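Local coordinates for aspartokinase (Arabidopsis thaliana, PDB 2CDQ), which phosphorylates L-aspartate with ATP, the first step of the aspartate-family pathway to lysine, threonine, methionine and isoleucine, at residues F277-E282 with S458-S463; T328-T333 with I426-H431. All coordinates share one frame; numbering follows the deposited sequence.

Contact 1 of 2, residues F277-E282 with S458-S463; sequences FDEAAE and SKVNIS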
loop_
_atom_site.group_PDB
_atom_site.type_symbol
_atom_site.label_atom_id
_atom_site.label_comp_id
_atom_site.label_asym_id
_atom_site.label_seq_id
_atom_site.Cartn_x
_atom_site.Cartn_y
_atom_site.Cartn_z
ATOM N N PHE A 277 -5.320 -2.595 23.637
ATOM C CA PHE A 277 -6.128 -1.682 22.818
ATOM C C PHE A 277 -5.666 -1.615 21.359
ATOM O O PHE A 277 -6.487 -1.428 20.455
ATOM C CB PHE A 277 -6.152 -0.276 23.418
ATOM C CG PHE A 277 -7.187 -0.087 24.485
ATOM C CD1 PHE A 277 -6.809 0.062 25.813
ATOM C CD2 PHE A 277 -8.541 -0.048 24.163
ATOM C CE1 PHE A 277 -7.764 0.243 26.812
ATOM C CE2 PHE A 277 -9.506 0.131 25.151
ATOM C CZ PHE A 277 -9.117 0.277 26.480
ATOM N N ASP A 278 -4.354 -1.755 21.145
ATOM C CA ASP A 278 -3.770 -1.817 19.802
ATOM C C ASP A 278 -4.087 -3.136 19.123
ATOM O O ASP A 278 -4.403 -3.170 17.937
ATOM C CB ASP A 278 -2.249 -1.618 19.845
ATOM C CG ASP A 278 -1.852 -0.154 19.997
ATOM O OD1 ASP A 278 -0.810 0.114 20.640
ATOM O OD2 ASP A 278 -2.579 0.729 19.481
ATOM N N GLU A 279 -3.993 -4.222 19.879
ATOM C CA GLU A 279 -4.316 -5.532 19.355
ATOM C C GLU A 279 -5.790 -5.554 18.986
ATOM O O GLU A 279 -6.148 -5.969 17.881
ATOM C CB GLU A 279 -3.990 -6.622 20.373
ATOM C CG GLU A 279 -2.505 -6.793 20.635
ATOM C CD GLU A 279 -2.204 -7.974 21.532
ATOM O OE1 GLU A 279 -2.511 -7.894 22.750
ATOM O OE2 GLU A 279 -1.656 -8.980 21.014
ATOM N N ALA A 280 -6.630 -5.069 19.898
ATOM C CA ALA A 280 -8.075 -5.025 19.680
ATOM C C ALA A 280 -8.445 -4.248 18.417
ATOM O O ALA A 280 -9.335 -4.657 17.673
ATOM C CB ALA A 280 -8.783 -4.445 20.895
ATOM N N ALA A 281 -7.742 -3.143 18.171
ATOM C CA ALA A 281 -8.000 -2.285 17.013
ATOM C C ALA A 281 -7.748 -3.003 15.683
ATOM O O ALA A 281 -8.273 -2.599 14.637
ATOM C CB ALA A 281 -7.162 -1.019 17.103
ATOM N N GLU A 282 -6.951 -4.070 15.739
ATOM C CA GLU A 282 -6.594 -4.850 14.553
ATOM C C GLU A 282 -7.367 -6.166 14.493
ATOM O O GLU A 282 -7.252 -6.919 13.520
ATOM C CB GLU A 282 -5.087 -5.145 14.538
ATOM C CG GLU A 282 -4.181 -3.914 14.574
ATOM C CD GLU A 282 -4.055 -3.209 13.235
ATOM O OE1 GLU A 282 -4.443 -3.795 12.203
ATOM O OE2 GLU A 282 -3.554 -2.064 13.214
ATOM N N SER A 458 5.969 -2.347 11.987
ATOM C CA SER A 458 5.959 -3.109 13.246
ATOM C C SER A 458 4.557 -3.409 13.790
ATOM O O SER A 458 4.349 -3.482 15.009
ATOM C CB SER A 458 6.822 -2.414 14.305
ATOM O OG SER A 458 8.178 -2.383 13.909
ATOM N N LYS A 459 3.601 -3.593 12.884
ATOM C CA LYS A 459 2.208 -3.791 13.268
ATOM C C LYS A 459 1.978 -5.227 13.718
ATOM O O LYS A 459 2.681 -6.135 13.281
ATOM C CB LYS A 459 1.263 -3.398 12.118
ATOM C CG LYS A 459 1.249 -1.887 11.779
ATOM C CD LYS A 459 1.213 -1.051 13.054
ATOM C CE LYS A 459 0.477 0.267 12.894
ATOM N NZ LYS A 459 1.380 1.403 12.592
ATOM N N VAL A 460 1.014 -5.419 14.611
ATOM C CA VAL A 460 0.655 -6.756 15.104
ATOM C C VAL A 460 -0.075 -7.597 14.041
ATOM O O VAL A 460 -0.202 -8.812 14.181
ATOM C CB VAL A 460 -0.190 -6.685 16.423
ATOM C CG1 VAL A 460 0.659 -6.201 17.587
ATOM C CG2 VAL A 460 -1.404 -5.784 16.253
ATOM N N ASN A 461 -0.525 -6.933 12.978
ATOM C CA ASN A 461 -1.382 -7.515 11.943
ATOM C C ASN A 461 -0.637 -7.727 10.625
ATOM O O ASN A 461 -0.169 -6.771 10.008
ATOM C CB ASN A 461 -2.588 -6.578 11.725
ATOM C CG ASN A 461 -3.582 -7.090 10.677
ATOM O OD1 ASN A 461 -3.226 -7.796 9.734
ATOM N ND2 ASN A 461 -4.842 -6.704 10.836
ATOM N N ILE A 462 -0.535 -8.980 10.191
ATOM C CA ILE A 462 -0.022 -9.281 8.850
ATOM C C ILE A 462 -1.058 -10.047 8.030
ATOM O O ILE A 462 -1.626 -11.032 8.501
ATOM C CB ILE A 462 1.342 -10.022 8.887
ATOM C CG1 ILE A 462 1.849 -10.290 7.467
ATOM C CG2 ILE A 462 1.257 -11.304 9.711
ATOM C CD1 ILE A 462 3.077 -11.182 7.401
ATOM N N SER A 463 -1.306 -9.582 6.809
ATOM C CA SER A 463 -2.359 -10.153 5.977
ATOM C C SER A 463 -1.829 -10.949 4.785
ATOM O O SER A 463 -0.908 -10.508 4.097
ATOM C CB SER A 463 -3.306 -9.051 5.500
ATOM O OG SER A 463 -3.926 -8.405 6.600
#
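E282 on helix 277-287 meets V460 and N461 at the start of strand 461-467, in a small, mixed polar and apolar contact between the amino acid kinase domain and the second ACT domain. The apolar part is carried by V460. Its CG2 branch lies 3.7 Å from CG of E282, so the aliphatic part of the glutamate is what the valine touches. The same methyl comes 4.3 Å from CA of E279, on the preceding turn of the helix. The other branch, CG1, lies 4.4 Å from CG of E279. The polar part is a weak hydrogen bond from ND2 of N461 to OE1 of E282, 3.2 Å long and bent to 131° at the hydrogen. The carboxylate and amide planes stand nearly perpendicular, 84° apart. A bend at chi2 (-78°) turns the glutamate chain back, and OE1 also lies 3.4 Å from CB of N461. The carboxylate is gripped more firmly from the second subunit: OE2 bonds to S378 and OE1 to the backbone N of E379, both of that subunit. S378 is one of the residues that bind the allosteric lysine, and the side chain of E282 is about 8 Å from a bound lysine. E282 thus bridges the kinase domain, the second ACT domain and the effector-binding domain of the partner chain. The acidic groups of D278 and E279 have partners elsewhere: D278 forms a salt bridge to R300 and E279 one to R325. Helix 277-287 packs through F277 and A280 on helix 293-302 and strand 319-322, while strand 461-467 runs between strands 420-427 and 452-455.

Contact 2 of 2, residues T328-T333 with I426-H431; sequences TKSILT and IGNVQH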
loop_
_atom_site.group_PDB
_atom_site.type_symbol
_atom_site.label_atom_id
_atom_site.label_comp_id
_atom_site.label_asym_id
_atom_site.label_seq_id
_atom_site.Cartn_x
_atom_site.Cartn_y
_atom_site.Cartn_z
ATOM N N THR A 328 5.178 -11.910 27.905
ATOM C CA THR A 328 5.856 -13.190 28.139
ATOM C C THR A 328 4.906 -14.315 27.746
ATOM O O THR A 328 3.691 -14.228 27.987
ATOM C CB THR A 328 6.219 -13.370 29.635
ATOM O OG1 THR A 328 6.756 -12.148 30.153
ATOM C CG2 THR A 328 7.238 -14.486 29.829
ATOM N N LYS A 329 5.445 -15.360 27.130
ATOM C CA LYS A 329 4.618 -16.494 26.683
ATOM C C LYS A 329 3.587 -16.146 25.586
ATOM O O LYS A 329 2.804 -17.008 25.192
ATOM C CB LYS A 329 3.908 -17.168 27.877
ATOM C CG LYS A 329 4.834 -17.763 28.934
ATOM C CD LYS A 329 5.233 -19.204 28.605
ATOM C CE LYS A 329 6.436 -19.652 29.436
ATOM N NZ LYS A 329 6.161 -19.619 30.907
ATOM N N SER A 330 3.583 -14.901 25.103
ATOM C CA SER A 330 2.698 -14.510 23.998
ATOM C C SER A 330 3.391 -14.626 22.641
ATOM O O SER A 330 4.408 -13.971 22.398
ATOM C CB SER A 330 2.159 -13.092 24.189
ATOM O OG SER A 330 1.826 -12.503 22.937
ATOM N N ILE A 331 2.830 -15.457 21.765
ATOM C CA ILE A 331 3.370 -15.654 20.423
ATOM C C ILE A 331 2.350 -15.234 19.365
ATOM O O ILE A 331 2.499 -14.167 18.773
ATOM C CB ILE A 331 3.891 -17.093 20.219
ATOM C CG1 ILE A 331 5.011 -17.367 21.225
ATOM C CG2 ILE A 331 4.364 -17.312 18.779
ATOM C CD1 ILE A 331 5.876 -18.557 20.908
ATOM N N LEU A 332 1.326 -16.050 19.124
ATOM C CA LEU A 332 0.232 -15.635 18.241
ATOM C C LEU A 332 -0.990 -15.358 19.091
ATOM O O LEU A 332 -1.213 -16.035 20.089
ATOM C CB LEU A 332 -0.076 -16.694 17.185
ATOM C CG LEU A 332 -0.913 -16.274 15.970
ATOM C CD1 LEU A 332 -0.239 -15.171 15.138
ATOM C CD2 LEU A 332 -1.199 -17.475 15.097
ATOM N N THR A 333 -1.769 -14.352 18.710
ATOM C CA THR A 333 -2.939 -13.967 19.498
ATOM C C THR A 333 -4.236 -14.552 18.930
ATOM O O THR A 333 -5.007 -15.191 19.652
ATOM C CB THR A 333 -3.066 -12.444 19.618
ATOM O OG1 THR A 333 -1.782 -11.873 19.899
ATOM C CG2 THR A 333 -4.027 -12.085 20.728
ATOM N N ILE A 426 -2.672 -12.059 13.762
ATOM C CA ILE A 426 -2.509 -11.079 14.831
ATOM C C ILE A 426 -1.636 -11.703 15.914
ATOM O O ILE A 426 -2.057 -12.642 16.597
ATOM C CB ILE A 426 -3.871 -10.672 15.457
ATOM C CG1 ILE A 426 -4.972 -10.520 14.382
ATOM C CG2 ILE A 426 -3.714 -9.435 16.337
ATOM C CD1 ILE A 426 -4.798 -9.368 13.402
ATOM N N GLY A 427 -0.419 -11.191 16.068
ATOM C CA GLY A 427 0.517 -11.777 17.021
ATOM C C GLY A 427 1.447 -10.814 17.738
ATOM O O GLY A 427 1.222 -9.597 17.781
ATOM N N ASN A 428 2.495 -11.390 18.316
ATOM C CA ASN A 428 3.486 -10.644 19.052
ATOM C C ASN A 428 4.590 -10.222 18.107
ATOM O O ASN A 428 5.335 -11.049 17.587
ATOM C CB ASN A 428 4.045 -11.499 20.193
ATOM C CG ASN A 428 5.077 -10.766 21.037
ATOM O OD1 ASN A 428 5.499 -9.649 20.720
ATOM N ND2 ASN A 428 5.489 -11.404 22.122
ATOM N N VAL A 429 4.704 -8.917 17.913
ATOM C CA VAL A 429 5.634 -8.384 16.935
ATOM C C VAL A 429 7.102 -8.785 17.206
ATOM O O VAL A 429 7.917 -8.877 16.283
ATOM C CB VAL A 429 5.420 -6.854 16.746
ATOM C CG1 VAL A 429 6.395 -6.044 17.587
ATOM C CG2 VAL A 429 5.518 -6.499 15.264
ATOM N N GLN A 430 7.410 -9.067 18.471
ATOM C CA GLN A 430 8.737 -9.541 18.875
ATOM C C GLN A 430 9.131 -10.911 18.297
ATOM O O GLN A 430 10.307 -11.271 18.283
ATOM C CB GLN A 430 8.851 -9.561 20.405
ATOM C CG GLN A 430 9.887 -8.598 20.984
ATOM C CD GLN A 430 9.531 -7.132 20.791
ATOM O OE1 GLN A 430 8.403 -6.711 21.057
ATOM N NE2 GLN A 430 10.500 -6.344 20.333
ATOM N N HIS A 431 8.157 -11.676 17.824
ATOM C CA HIS A 431 8.458 -12.988 17.272
ATOM C C HIS A 431 7.976 -13.130 15.831
ATOM O O HIS A 431 7.662 -14.235 15.371
ATOM C CB HIS A 431 7.888 -14.079 18.174
ATOM C CG HIS A 431 8.231 -13.891 19.617
ATOM N ND1 HIS A 431 9.533 -13.863 20.073
ATOM C CD2 HIS A 431 7.446 -13.699 20.703
ATOM C CE1 HIS A 431 9.534 -13.667 21.380
ATOM N NE2 HIS A 431 8.281 -13.568 21.787
#
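Residues L332 and G427 form an antiparallel pair at the edge of the four-stranded sheet of the second ACT domain, where strand 332-339 begins and strand 420-427 ends. They are a non-hydrogen-bonded pair, with CA atoms 4.1 Å apart. The hydrogen bonds lie to either side of it. N of T333 gives one to O of I426 at 2.7 Å, and N of N428 gives the other to O of I331 at 2.8 Å. Beyond the pair, the side chain of N428 continues the link. Its ND2 donates to O of S330 over 2.8 Å in a nearly straight bond, 169° at the hydrogen. The acceptor lies almost in the amide plane of N428. With CG anti to the backbone N (chi1 -179°), the amide extends toward the 328-333 segment. The other end of the amide serves its own chain: OD1 accepts from N of Q430 at 3.0 Å, forming an Asx turn. One asparagine therefore ties the turn to the facing segment and also shapes it. H431, at the N-cap position of helix 432-446, brings the edge of its ring to the same carbonyl, with CD2 3.5 Å from O of S330. On the sheet, CD1 of L332 lies 3.4 Å from O of I426, and the leucine goes on to pack on F482 and F483 of helix 468-483. OG1 of T333 lies 3.7 Å from CA of G427. That hydroxyl is hydrogen-bonded to E279. The contact is typical of an ACT domain, in which an antiparallel sheet is backed by helices; here an Asx turn leads from strand 420-427 into helix 432-446.

In the fold
The centres of contacts 1 and 2 lie about 11 Å apart, on the same side of the chain's centre. Along the chain, contact 2 is nested inside the loop closed by contact 1. Both reach the antiparallel sheet with strand order 332-339, 420-427, 461-467, 452-455. The contacts touch directly: V460 and G427 are joined by a probable backbone hydrogen bond, and E279 of contact 1 is linked through its side chain to T333 of contact 2. Contact 1 joins the kinase domain to this sheet, contact 2 pairs strands within it, and the E279-T333 link adds a second tie between the domain and the sheet. Both also touch the second subunit of the homodimer.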